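PDB 5W1H: LbaCas13a (C2c2) from Lachnospiraceae bacterium, which binds a mature CRISPR RNA and, as an RNA-targeting Cas13a nuclease, uses this guide to recognise target RNA and cleave RNA, with a preference for adenine. Local coordinates for residues Pro676-Val681 and Met723-Tyr728; Asn686-Val691 and Lys715-Leu720; Gly1306-Gly1311 and Lys1323-Ile1328. One frame throughout, in Å; residues are numbered along the deposited sequence.

Overall arrangement
Contacts 1 and 2 form one continuous region, their centres 12 Å apart, and both use helix 709-732. The earlier helix 678-681 meets the later part of the long helix and 687-692 the earlier part, so contact 2 is nested inside the loop closed by contact 1; Phe724 CD2 and Phe687 CZ join the two at 3.7 Å. Contact 3 comes much later, in the hairpin of strands 1297-1310 and 1321-1330, its centre 48 Å from that of contact 1 and 54 Å from that of contact 2. All three touch chain B, so widely separated parts of the protein hold the same guide RNA, near nucleotide 1 and between nucleotides 31 and 40.

Contact 1: residues Pro676-Val681 and Met723-Tyr728; sequences PSFNKV and MFKEIY. With nucleotides of chain B.
Phe678 lays its ring against the backbone of helix 709-732 at Phe724 and Lys725, and here the packing is tight. With its CG anti to the backbone N (chi1 170°), the ring is carried across until Lys725 CA stands over the centre of one face. Lys725 CB adds a CH-pi contact, 3.8 Å from the centroid of the Phe678 ring, and Phe678 CZ meets Phe724 CB at 3.6 Å. One helical turn on, Tyr728 receives Phe678 CA over a ring face, 4.1 Å from the Tyr728 centroid, while the two rings meet obliquely with planes at 59°. The phenol reaches on to the loop before helix 678-681, where Tyr728 OH donates to Pro676 O at 2.7 Å, tilted 29° from the carbonyl plane. A phenylalanine in place of Tyr728 would keep the ring packing but would probably leave Pro676 O without this donor and the loop less firmly tied.

The other side is polar and faces RNA, with Lys680 partly exposed. Ser677 N makes a nearly straight 2.8 Å bond to OP1 of G31 of chain B, while Ser677 OG caps the helix by accepting from Lys680 N. Lys680 NZ bonds OP2 of the same phosphate at 2.9 Å. Asn679 spreads its amide over the adenine of A32 of chain B, its OD1 accepting from O2' of that nucleotide at 2.6 Å. Lys725 NZ bonds OP2 of U33 of chain B at 2.8 Å and is salt-bridged to Glu726 OE1 and to RNA phosphate. The aliphatic base of Lys725 thus packs on Phe678 while its ammonium serves the RNA, consistent with an apolar interface that places the polar groups contacting G31, A32 and U33 of chain B; Glu726, itself bonded to Tyr665, likely limits the ammonium's rotation.

Contact 2: residues Asn686-Val691 and Lys715-Leu720; sequences NFPALV and KFYNAL. With nucleotides of chain B.
Pro688 sets its CB over one face of the Tyr717 ring, 3.7 Å from the centroid and only 7° off the normal, a CH-pi contact centred over the face. The opposite face is covered by Phe716 CD2, so the phenol ring is sandwiched between its own helix and the proline. Beside it, Val691 CG2 and Leu720 CD2 meet tip to tip at 3.6 Å. Phe687 completes the first shell. Its CG is anti to the backbone N (chi1 -172°), which brings the ring edge to helix 709-732, with Leu720 CB in the ring plane 3.9 Å from Phe687 CE2. Val691 CG2 covers a face of the same phenylalanine, which links the two apolar patches.

In the second shell, Tyr717 OH is hydrogen-bonded to Arg692 NH1, which anchors the far end of the ring, and Asn718 OD1 takes a bond from Arg684. The amide nitrogens at the borders serve RNA: Asn686 ND2 gives a nearly straight 3.0 Å bond to OP1 of U40 of chain B, and Asn718 ND2 bonds OP2 of A36 of chain B at 3.2 Å.

The short axes of segments 687-691 and 715-720 run almost perpendicular, at 84°, and approach to 10.5 Å. Helix 687-692 thus lies across helix 709-732, where Tyr721 of the long helix also meets Phe687 edge-to-face and the loop residue Tyr652 packs on Leu720.

Contact 3: residues Gly1306-Gly1311 and Lys1323-Ile1328; sequences GKKMIG and KECARI. With nucleotides of chain B.
Lys1323 pairs with Lys1308 by two backbone bonds, Lys1308 N to Lys1323 O and Lys1323 N to Lys1308 O, each 2.8 Å. Their side chains lie side by side and point the same way; both ammonium groups donate to one water, and Lys1323 NZ also reaches O5' of A1 of chain B. Ile1310 packs on Lys1323 CB. Lys1308 NZ is held by salt bridges to Glu1238 and Asp1271.

Glu1324, opposite Lys1307 in a non-hydrogen-bonded pair, turns CB onto the adenine of A1 of chain B, 3.4 Å from its C5; its own backbone O is buried without a partner. Cys1325 returns to the face of Lys1308, whose chain, with CG set between backbone N and carbonyl carbon (chi1 63°), passes Cys1325, Lys1308 CG lying 3.6 Å from Cys1325 CB. Gly1306 N donates to Cys1325 O at 2.6 Å, and Cys1325 N returns a 3.0 Å bond to Gly1306 O from above its carbonyl plane. Ala1326 turns away; its N bonds Asp1271 and its CB lies 3.3 Å from O2' of A2 of chain B.

Arg1327 CB lies 3.7 Å from Gly1306 N, and a CB on the glycine would come tight against Arg1327 CB. Ile1328, where the strand runs on beside 1297-1310, packs on Phe1301, Phe1303 and Phe1270. Together the strands form an antiparallel beta hairpin whose lysine-bearing face and 1323-1326 backbone cradle the guide's first nucleotides, consistent with a binding site for the 5' end of mature crRNA.

Contact 1: residues Pro676-Val681 and Met723-Tyr728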
# COMPACT_ATOMS: atom_id res chain seq x y z
N PRO A 676 -2.21 18.47 5.94
CA PRO A 676 -1.14 18.18 6.89
C PRO A 676 -1.66 18.11 8.32
O PRO A 676 -2.50 18.92 8.74
CB PRO A 676 -0.18 19.36 6.70
CG PRO A 676 -0.38 19.77 5.28
CD PRO A 676 -1.85 19.55 4.99
N SER A 677 -1.18 17.12 9.07
CA SER A 677 -1.65 16.93 10.43
C SER A 677 -1.19 18.08 11.32
O SER A 677 -0.20 18.76 11.03
CB SER A 677 -1.16 15.60 10.99
OG SER A 677 0.22 15.66 11.28
N PHE A 678 -1.93 18.28 12.41
CA PHE A 678 -1.53 19.30 13.39
C PHE A 678 -0.12 19.07 13.89
O PHE A 678 0.67 20.01 14.01
CB PHE A 678 -2.51 19.32 14.56
CG PHE A 678 -2.04 20.16 15.72
CD1 PHE A 678 -2.19 21.54 15.69
CD2 PHE A 678 -1.46 19.58 16.83
CE1 PHE A 678 -1.76 22.32 16.75
CE2 PHE A 678 -1.03 20.35 17.90
CZ PHE A 678 -1.18 21.73 17.86
N ASN A 679 0.23 17.81 14.16
CA ASN A 679 1.52 17.48 14.74
C ASN A 679 2.67 17.68 13.76
O ASN A 679 3.82 17.80 14.20
CB ASN A 679 1.51 16.03 15.24
CG ASN A 679 0.34 15.75 16.15
OD1 ASN A 679 -0.82 15.77 15.72
ND2 ASN A 679 0.63 15.48 17.42
N LYS A 680 2.39 17.71 12.46
CA LYS A 680 3.41 18.07 11.48
C LYS A 680 3.53 19.58 11.32
O LYS A 680 4.64 20.08 11.08
CB LYS A 680 3.09 17.43 10.12
CG LYS A 680 3.18 15.91 10.08
CD LYS A 680 4.62 15.42 9.97
CE LYS A 680 4.70 13.91 9.77
NZ LYS A 680 4.24 13.47 8.41
N VAL A 681 2.43 20.31 11.45
CA VAL A 681 2.48 21.77 11.36
C VAL A 681 3.11 22.35 12.62
O VAL A 681 3.97 23.23 12.56
CB VAL A 681 1.07 22.34 11.12
CG1 VAL A 681 1.11 23.86 11.05
CG2 VAL A 681 0.47 21.77 9.85
N MET A 723 -5.14 21.86 23.16
CA MET A 723 -6.15 22.85 22.79
C MET A 723 -5.96 23.32 21.35
O MET A 723 -6.92 23.39 20.58
CB MET A 723 -6.10 24.03 23.76
CG MET A 723 -7.26 24.99 23.60
SD MET A 723 -7.15 26.41 24.71
CE MET A 723 -5.70 27.22 24.04
N PHE A 724 -4.71 23.64 20.97
CA PHE A 724 -4.45 24.06 19.60
C PHE A 724 -4.81 22.97 18.60
O PHE A 724 -5.29 23.25 17.50
CB PHE A 724 -2.97 24.45 19.43
CG PHE A 724 -2.65 25.84 19.90
CD1 PHE A 724 -3.60 26.63 20.53
CD2 PHE A 724 -1.38 26.37 19.70
CE1 PHE A 724 -3.30 27.90 20.97
CE2 PHE A 724 -1.07 27.65 20.13
CZ PHE A 724 -2.03 28.41 20.76
N LYS A 725 -4.57 21.70 18.96
CA LYS A 725 -4.91 20.60 18.07
C LYS A 725 -6.42 20.55 17.82
O LYS A 725 -6.86 20.44 16.67
CB LYS A 725 -4.42 19.27 18.65
CG LYS A 725 -4.54 18.11 17.67
CD LYS A 725 -4.89 16.82 18.38
CE LYS A 725 -6.33 16.82 18.81
NZ LYS A 725 -6.74 15.56 19.49
N GLU A 726 -7.21 20.62 18.89
CA GLU A 726 -8.66 20.62 18.73
C GLU A 726 -9.12 21.84 17.93
O GLU A 726 -9.99 21.72 17.06
CB GLU A 726 -9.34 20.60 20.10
CG GLU A 726 -9.16 19.29 20.88
CD GLU A 726 -9.88 18.11 20.24
OE1 GLU A 726 -9.22 17.07 19.99
OE2 GLU A 726 -11.09 18.21 19.98
N ILE A 727 -8.53 23.01 18.20
CA ILE A 727 -8.85 24.20 17.41
C ILE A 727 -8.48 23.98 15.95
O ILE A 727 -9.24 24.34 15.04
CB ILE A 727 -8.13 25.43 18.00
CG1 ILE A 727 -8.70 25.78 19.37
CG2 ILE A 727 -8.23 26.62 17.05
CD1 ILE A 727 -7.97 26.90 20.07
N TYR A 728 -7.31 23.39 15.71
CA TYR A 728 -6.83 23.19 14.35
C TYR A 728 -7.85 22.44 13.49
O TYR A 728 -8.16 22.86 12.37
CB TYR A 728 -5.50 22.43 14.39
CG TYR A 728 -4.86 22.19 13.04
CD1 TYR A 728 -4.10 23.18 12.43
CD2 TYR A 728 -5.00 20.98 12.39
CE1 TYR A 728 -3.51 22.97 11.20
CE2 TYR A 728 -4.42 20.76 11.16
CZ TYR A 728 -3.67 21.75 10.57
OH TYR A 728 -3.08 21.54 9.34
P A B 32 -5.26 13.83 10.83
OP1 A B 32 -6.73 13.78 11.01
OP2 A B 32 -4.59 15.12 10.48
O5' A B 32 -4.54 13.26 12.14
C5' A B 32 -5.03 12.10 12.79
C4' A B 32 -4.75 12.12 14.27
O4' A B 32 -3.38 11.69 14.52
C3' A B 32 -4.90 13.48 14.96
O3' A B 32 -5.44 13.31 16.27
C2' A B 32 -3.45 13.95 15.10
O2' A B 32 -3.23 14.87 16.15
C1' A B 32 -2.74 12.63 15.36
N9 A B 32 -1.30 12.64 15.08
C8 A B 32 -0.64 12.87 13.90
N7 A B 32 0.66 12.83 14.01
C5 A B 32 0.87 12.56 15.36
C6 A B 32 2.04 12.38 16.13
N6 A B 32 3.28 12.46 15.63
N1 A B 32 1.89 12.12 17.45
C2 A B 32 0.65 12.04 17.95
N3 A B 32 -0.52 12.18 17.33
C4 A B 32 -0.33 12.44 16.02
P G B 31 0.44 13.85 7.49
OP1 G B 31 0.60 15.22 8.04
OP2 G B 31 1.43 12.79 7.84
O5' G B 31 -0.99 13.29 7.91
C5' G B 31 -2.18 13.91 7.44
C4' G B 31 -3.40 13.10 7.79
O4' G B 31 -3.43 11.87 7.01
C3' G B 31 -3.51 12.68 9.26
O3' G B 31 -4.87 12.78 9.69
C2' G B 31 -3.12 11.21 9.22
O2' G B 31 -3.63 10.42 10.27
C1' G B 31 -3.68 10.79 7.87
N9 G B 31 -3.10 9.55 7.34
C8 G B 31 -3.82 8.45 6.94
N7 G B 31 -3.07 7.46 6.54
C5 G B 31 -1.78 7.92 6.72
C6 G B 31 -0.54 7.28 6.47
O6 G B 31 -0.33 6.14 6.03
N1 G B 31 0.54 8.10 6.78
C2 G B 31 0.44 9.37 7.27
N2 G B 31 1.60 10.00 7.51
N3 G B 31 -0.71 9.99 7.51
C4 G B 31 -1.77 9.21 7.22
P U B 33 -7.00 13.00 16.50
OP1 U B 33 -7.62 12.64 15.20
OP2 U B 33 -7.59 14.13 17.28
O5' U B 33 -6.96 11.70 17.42
C5' U B 33 -8.07 11.31 18.22
C4' U B 33 -7.67 10.19 19.15
O4' U B 33 -7.22 9.05 18.38
C3' U B 33 -6.50 10.50 20.08
O3' U B 33 -6.91 11.21 21.23
C2' U B 33 -5.94 9.12 20.38
O2' U B 33 -6.67 8.48 21.42
C1' U B 33 -6.20 8.37 19.07
N1 U B 33 -4.99 8.30 18.22
C2 U B 33 -4.10 7.29 18.50
O2 U B 33 -4.28 6.49 19.41
N3 U B 33 -2.99 7.24 17.70
C4 U B 33 -2.69 8.09 16.65
O4 U B 33 -1.64 7.93 16.02
C5 U B 33 -3.66 9.12 16.42
C6 U B 33 -4.76 9.18 17.19

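Contact 2: residues Asn686-Val691 and Lys715-Leu720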
# COMPACT_ATOMS: atom_id res chain seq x y z
N ASN A 686 9.41 21.42 19.15
CA ASN A 686 9.63 22.86 19.01
C ASN A 686 8.50 23.70 19.58
O ASN A 686 8.59 24.93 19.54
CB ASN A 686 9.83 23.21 17.53
CG ASN A 686 10.82 22.30 16.84
OD1 ASN A 686 11.77 21.81 17.46
ND2 ASN A 686 10.61 22.06 15.55
N PHE A 687 7.45 23.07 20.10
CA PHE A 687 6.25 23.82 20.47
C PHE A 687 6.50 24.86 21.56
O PHE A 687 6.04 26.01 21.40
CB PHE A 687 5.14 22.84 20.87
CG PHE A 687 3.81 23.50 21.09
CD1 PHE A 687 3.15 24.13 20.04
CD2 PHE A 687 3.21 23.48 22.33
CE1 PHE A 687 1.92 24.73 20.24
CE2 PHE A 687 1.98 24.08 22.54
CZ PHE A 687 1.34 24.70 21.49
N PRO A 688 7.18 24.56 22.67
CA PRO A 688 7.39 25.62 23.68
C PRO A 688 8.15 26.83 23.15
O PRO A 688 7.80 27.96 23.48
CB PRO A 688 8.18 24.90 24.79
CG PRO A 688 7.82 23.46 24.63
CD PRO A 688 7.69 23.26 23.15
N ALA A 689 9.17 26.61 22.31
CA ALA A 689 9.91 27.73 21.74
C ALA A 689 9.06 28.52 20.76
O ALA A 689 9.13 29.76 20.72
CB ALA A 689 11.18 27.23 21.07
N LEU A 690 8.25 27.84 19.95
CA LEU A 690 7.42 28.54 18.98
C LEU A 690 6.33 29.36 19.66
O LEU A 690 5.94 30.42 19.16
CB LEU A 690 6.80 27.55 18.00
CG LEU A 690 6.02 28.15 16.83
CD1 LEU A 690 6.61 27.68 15.51
CD2 LEU A 690 4.55 27.78 16.92
N VAL A 691 5.84 28.89 20.81
CA VAL A 691 4.79 29.61 21.53
C VAL A 691 5.34 30.88 22.16
O VAL A 691 4.68 31.93 22.17
CB VAL A 691 4.14 28.67 22.56
CG1 VAL A 691 3.52 29.46 23.70
CG2 VAL A 691 3.10 27.80 21.88
N LYS A 715 2.95 21.15 32.22
CA LYS A 715 1.50 21.02 32.13
C LYS A 715 0.91 22.06 31.17
O LYS A 715 -0.02 21.75 30.42
CB LYS A 715 0.86 21.17 33.51
CG LYS A 715 0.78 19.88 34.32
CD LYS A 715 -0.25 20.01 35.42
CE LYS A 715 0.38 19.89 36.80
NZ LYS A 715 0.39 18.48 37.28
N PHE A 716 1.44 23.28 31.19
CA PHE A 716 0.89 24.33 30.34
C PHE A 716 1.12 24.03 28.86
O PHE A 716 0.18 24.09 28.06
CB PHE A 716 1.50 25.69 30.70
CG PHE A 716 1.16 26.78 29.72
CD1 PHE A 716 -0.14 27.23 29.59
CD2 PHE A 716 2.14 27.34 28.91
CE1 PHE A 716 -0.46 28.22 28.68
CE2 PHE A 716 1.83 28.33 28.00
CZ PHE A 716 0.53 28.77 27.89
N TYR A 717 2.36 23.70 28.49
CA TYR A 717 2.65 23.41 27.09
C TYR A 717 1.91 22.17 26.60
O TYR A 717 1.49 22.12 25.44
CB TYR A 717 4.16 23.28 26.89
CG TYR A 717 4.89 24.58 27.07
CD1 TYR A 717 4.49 25.73 26.40
CD2 TYR A 717 5.97 24.68 27.94
CE1 TYR A 717 5.15 26.93 26.56
CE2 TYR A 717 6.64 25.89 28.12
CZ TYR A 717 6.22 27.01 27.42
OH TYR A 717 6.87 28.20 27.59
N ASN A 718 1.75 21.16 27.46
CA ASN A 718 0.92 20.02 27.09
C ASN A 718 -0.54 20.44 26.92
O ASN A 718 -1.23 19.97 26.00
CB ASN A 718 1.03 18.91 28.14
CG ASN A 718 2.37 18.19 28.09
OD1 ASN A 718 3.09 18.25 27.09
ND2 ASN A 718 2.70 17.49 29.17
N ALA A 719 -1.03 21.32 27.80
CA ALA A 719 -2.40 21.80 27.70
C ALA A 719 -2.61 22.61 26.42
O ALA A 719 -3.59 22.41 25.70
CB ALA A 719 -2.74 22.65 28.93
N LEU A 720 -1.69 23.54 26.14
CA LEU A 720 -1.81 24.35 24.94
C LEU A 720 -1.71 23.51 23.68
O LEU A 720 -2.36 23.81 22.67
CB LEU A 720 -0.73 25.44 24.95
CG LEU A 720 -0.95 26.68 24.09
CD1 LEU A 720 -2.18 27.45 24.55
CD2 LEU A 720 0.28 27.57 24.14
P A B 36 3.60 13.79 28.74
OP1 A B 36 3.51 12.39 29.21
OP2 A B 36 4.30 14.78 29.59
O5' A B 36 4.32 13.81 27.32
C5' A B 36 4.35 14.99 26.52
C4' A B 36 5.70 15.20 25.88
O4' A B 36 6.58 15.89 26.80
C3' A B 36 6.43 13.92 25.47
O3' A B 36 7.18 14.17 24.28
C2' A B 36 7.40 13.71 26.63
O2' A B 36 8.54 12.94 26.30
C1' A B 36 7.77 15.15 26.97
N9 A B 36 8.27 15.34 28.33
C8 A B 36 7.64 15.06 29.52
N7 A B 36 8.37 15.34 30.57
C5 A B 36 9.55 15.85 30.04
C6 A B 36 10.73 16.33 30.62
N6 A B 36 10.92 16.38 31.94
N1 A B 36 11.72 16.75 29.80
C2 A B 36 11.53 16.69 28.48
N3 A B 36 10.46 16.26 27.81
C4 A B 36 9.50 15.85 28.66
P U B 40 11.87 18.88 13.35
OP1 U B 40 12.22 20.24 13.84
OP2 U B 40 10.50 18.59 12.86
O5' U B 40 12.89 18.51 12.18
C5' U B 40 14.26 18.85 12.28
C4' U B 40 15.05 18.20 11.16
O4' U B 40 14.82 16.77 11.18
C3' U B 40 14.68 18.63 9.75
O3' U B 40 15.29 19.85 9.36
C2' U B 40 15.11 17.43 8.92
O2' U B 40 16.51 17.46 8.70
C1' U B 40 14.79 16.27 9.86
N1 U B 40 13.45 15.69 9.60
C2 U B 40 13.32 14.82 8.53
O2 U B 40 14.24 14.52 7.79
N3 U B 40 12.05 14.31 8.35
C4 U B 40 10.93 14.56 9.11
O4 U B 40 9.87 14.02 8.82
C5 U B 40 11.15 15.47 10.20
C6 U B 40 12.37 15.98 10.40

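Contact 3: residues Gly1306-Gly1311 and Lys1323-Ile1328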
# COMPACT_ATOMS: atom_id res chain seq x y z
N GLY A 1306 14.04 -22.38 4.36
CA GLY A 1306 13.30 -22.93 5.47
C GLY A 1306 12.59 -24.20 5.03
O GLY A 1306 13.00 -24.89 4.10
N LYS A 1307 11.48 -24.49 5.72
CA LYS A 1307 10.70 -25.69 5.45
C LYS A 1307 9.22 -25.34 5.37
O LYS A 1307 8.74 -24.43 6.05
CB LYS A 1307 10.94 -26.76 6.52
CG LYS A 1307 12.38 -27.28 6.57
CD LYS A 1307 12.59 -28.28 7.71
CE LYS A 1307 13.39 -27.66 8.85
NZ LYS A 1307 13.70 -28.65 9.92
N LYS A 1308 8.51 -26.08 4.52
CA LYS A 1308 7.06 -25.96 4.42
C LYS A 1308 6.48 -27.33 4.13
O LYS A 1308 7.15 -28.21 3.58
CB LYS A 1308 6.64 -24.97 3.33
CG LYS A 1308 7.06 -25.39 1.93
CD LYS A 1308 6.55 -24.43 0.87
CE LYS A 1308 6.99 -24.88 -0.51
NZ LYS A 1308 6.37 -24.05 -1.58
N MET A 1309 5.22 -27.51 4.49
CA MET A 1309 4.50 -28.75 4.23
C MET A 1309 3.71 -28.64 2.93
O MET A 1309 3.23 -27.56 2.56
CB MET A 1309 3.57 -29.10 5.39
CG MET A 1309 4.27 -29.28 6.72
SD MET A 1309 5.64 -30.45 6.62
CE MET A 1309 4.77 -31.96 6.22
N ILE A 1310 3.60 -29.77 2.23
CA ILE A 1310 2.78 -29.91 1.04
C ILE A 1310 1.64 -30.85 1.40
O ILE A 1310 1.86 -32.05 1.61
CB ILE A 1310 3.57 -30.45 -0.16
CG1 ILE A 1310 4.95 -29.78 -0.24
CG2 ILE A 1310 2.80 -30.26 -1.45
CD1 ILE A 1310 4.89 -28.32 -0.62
N GLY A 1311 0.42 -30.32 1.48
CA GLY A 1311 -0.72 -31.09 1.92
C GLY A 1311 -0.94 -31.00 3.42
O GLY A 1311 -0.08 -30.56 4.18
N LYS A 1323 9.07 -29.82 2.39
CA LYS A 1323 9.81 -29.30 1.25
C LYS A 1323 10.54 -28.04 1.67
O LYS A 1323 10.23 -27.42 2.69
CB LYS A 1323 8.87 -29.01 0.07
CG LYS A 1323 9.56 -28.84 -1.26
CD LYS A 1323 8.71 -28.05 -2.23
CE LYS A 1323 9.38 -27.94 -3.58
NZ LYS A 1323 8.40 -27.61 -4.63
N GLU A 1324 11.53 -27.65 0.87
CA GLU A 1324 12.21 -26.38 1.09
C GLU A 1324 11.24 -25.22 0.88
O GLU A 1324 10.34 -25.28 0.04
CB GLU A 1324 13.41 -26.23 0.15
CG GLU A 1324 14.47 -27.33 0.27
CD GLU A 1324 14.21 -28.53 -0.62
OE1 GLU A 1324 13.05 -28.72 -1.04
OE2 GLU A 1324 15.16 -29.29 -0.90
N CYS A 1325 11.43 -24.17 1.67
CA CYS A 1325 10.59 -22.98 1.61
C CYS A 1325 11.48 -21.75 1.68
O CYS A 1325 12.54 -21.76 2.32
CB CYS A 1325 9.57 -22.95 2.75
SG CYS A 1325 8.39 -21.56 2.74
N ALA A 1326 11.06 -20.68 1.00
CA ALA A 1326 11.75 -19.41 1.15
C ALA A 1326 11.68 -18.96 2.60
O ALA A 1326 10.63 -19.05 3.25
CB ALA A 1326 11.13 -18.35 0.23
N ARG A 1327 12.81 -18.48 3.12
CA ARG A 1327 12.85 -17.95 4.48
C ARG A 1327 13.46 -16.56 4.43
O ARG A 1327 14.63 -16.40 4.06
CB ARG A 1327 13.65 -18.85 5.42
CG ARG A 1327 13.72 -18.28 6.84
CD ARG A 1327 14.00 -19.36 7.87
NE ARG A 1327 15.40 -19.38 8.28
CZ ARG A 1327 15.92 -18.58 9.21
NH1 ARG A 1327 17.20 -18.67 9.51
NH2 ARG A 1327 15.15 -17.69 9.82
N ILE A 1328 12.67 -15.56 4.81
CA ILE A 1328 13.17 -14.20 4.99
C ILE A 1328 13.67 -14.07 6.42
O ILE A 1328 12.91 -14.27 7.37
CB ILE A 1328 12.07 -13.16 4.70
CG1 ILE A 1328 11.46 -13.39 3.32
CG2 ILE A 1328 12.65 -11.76 4.82
CD1 ILE A 1328 10.24 -12.52 3.03
O5' A B 1 9.17 -26.07 -6.49
C5' A B 1 9.91 -24.86 -6.41
C4' A B 1 9.63 -24.13 -5.12
O4' A B 1 10.15 -24.90 -4.00
C3' A B 1 10.29 -22.77 -4.97
O3' A B 1 9.58 -21.74 -5.63
C2' A B 1 10.37 -22.60 -3.47
O2' A B 1 9.09 -22.27 -2.93
C1' A B 1 10.71 -24.03 -3.03
N9 A B 1 12.16 -24.27 -2.98
C8 A B 1 12.87 -25.16 -3.75
N7 A B 1 14.15 -25.19 -3.49
C5 A B 1 14.30 -24.25 -2.47
C6 A B 1 15.43 -23.81 -1.74
N6 A B 1 16.67 -24.27 -1.94
N1 A B 1 15.23 -22.87 -0.80
C2 A B 1 13.99 -22.41 -0.59
N3 A B 1 12.86 -22.74 -1.21
C4 A B 1 13.08 -23.68 -2.15
P A B 2 10.37 -20.70 -6.56
OP1 A B 2 9.36 -19.85 -7.24
OP2 A B 2 11.39 -21.43 -7.36
O5' A B 2 11.17 -19.79 -5.52
C5' A B 2 10.48 -19.02 -4.55
C4' A B 2 11.42 -18.48 -3.51
O4' A B 2 12.08 -19.58 -2.83
C3' A B 2 12.57 -17.64 -4.03
O3' A B 2 12.19 -16.29 -4.28
C2' A B 2 13.62 -17.79 -2.94
O2' A B 2 13.31 -16.97 -1.82
C1' A B 2 13.41 -19.24 -2.53
N9 A B 2 14.30 -20.17 -3.25
C8 A B 2 13.97 -21.00 -4.29
N7 A B 2 14.98 -21.73 -4.73
C5 A B 2 16.03 -21.34 -3.91
C6 A B 2 17.38 -21.74 -3.86
N6 A B 2 17.92 -22.66 -4.68
N1 A B 2 18.17 -21.17 -2.93
C2 A B 2 17.64 -20.25 -2.11
N3 A B 2 16.39 -19.79 -2.06
C4 A B 2 15.63 -20.38 -3.00
O HOH W 1 6.57 -25.76 -4.10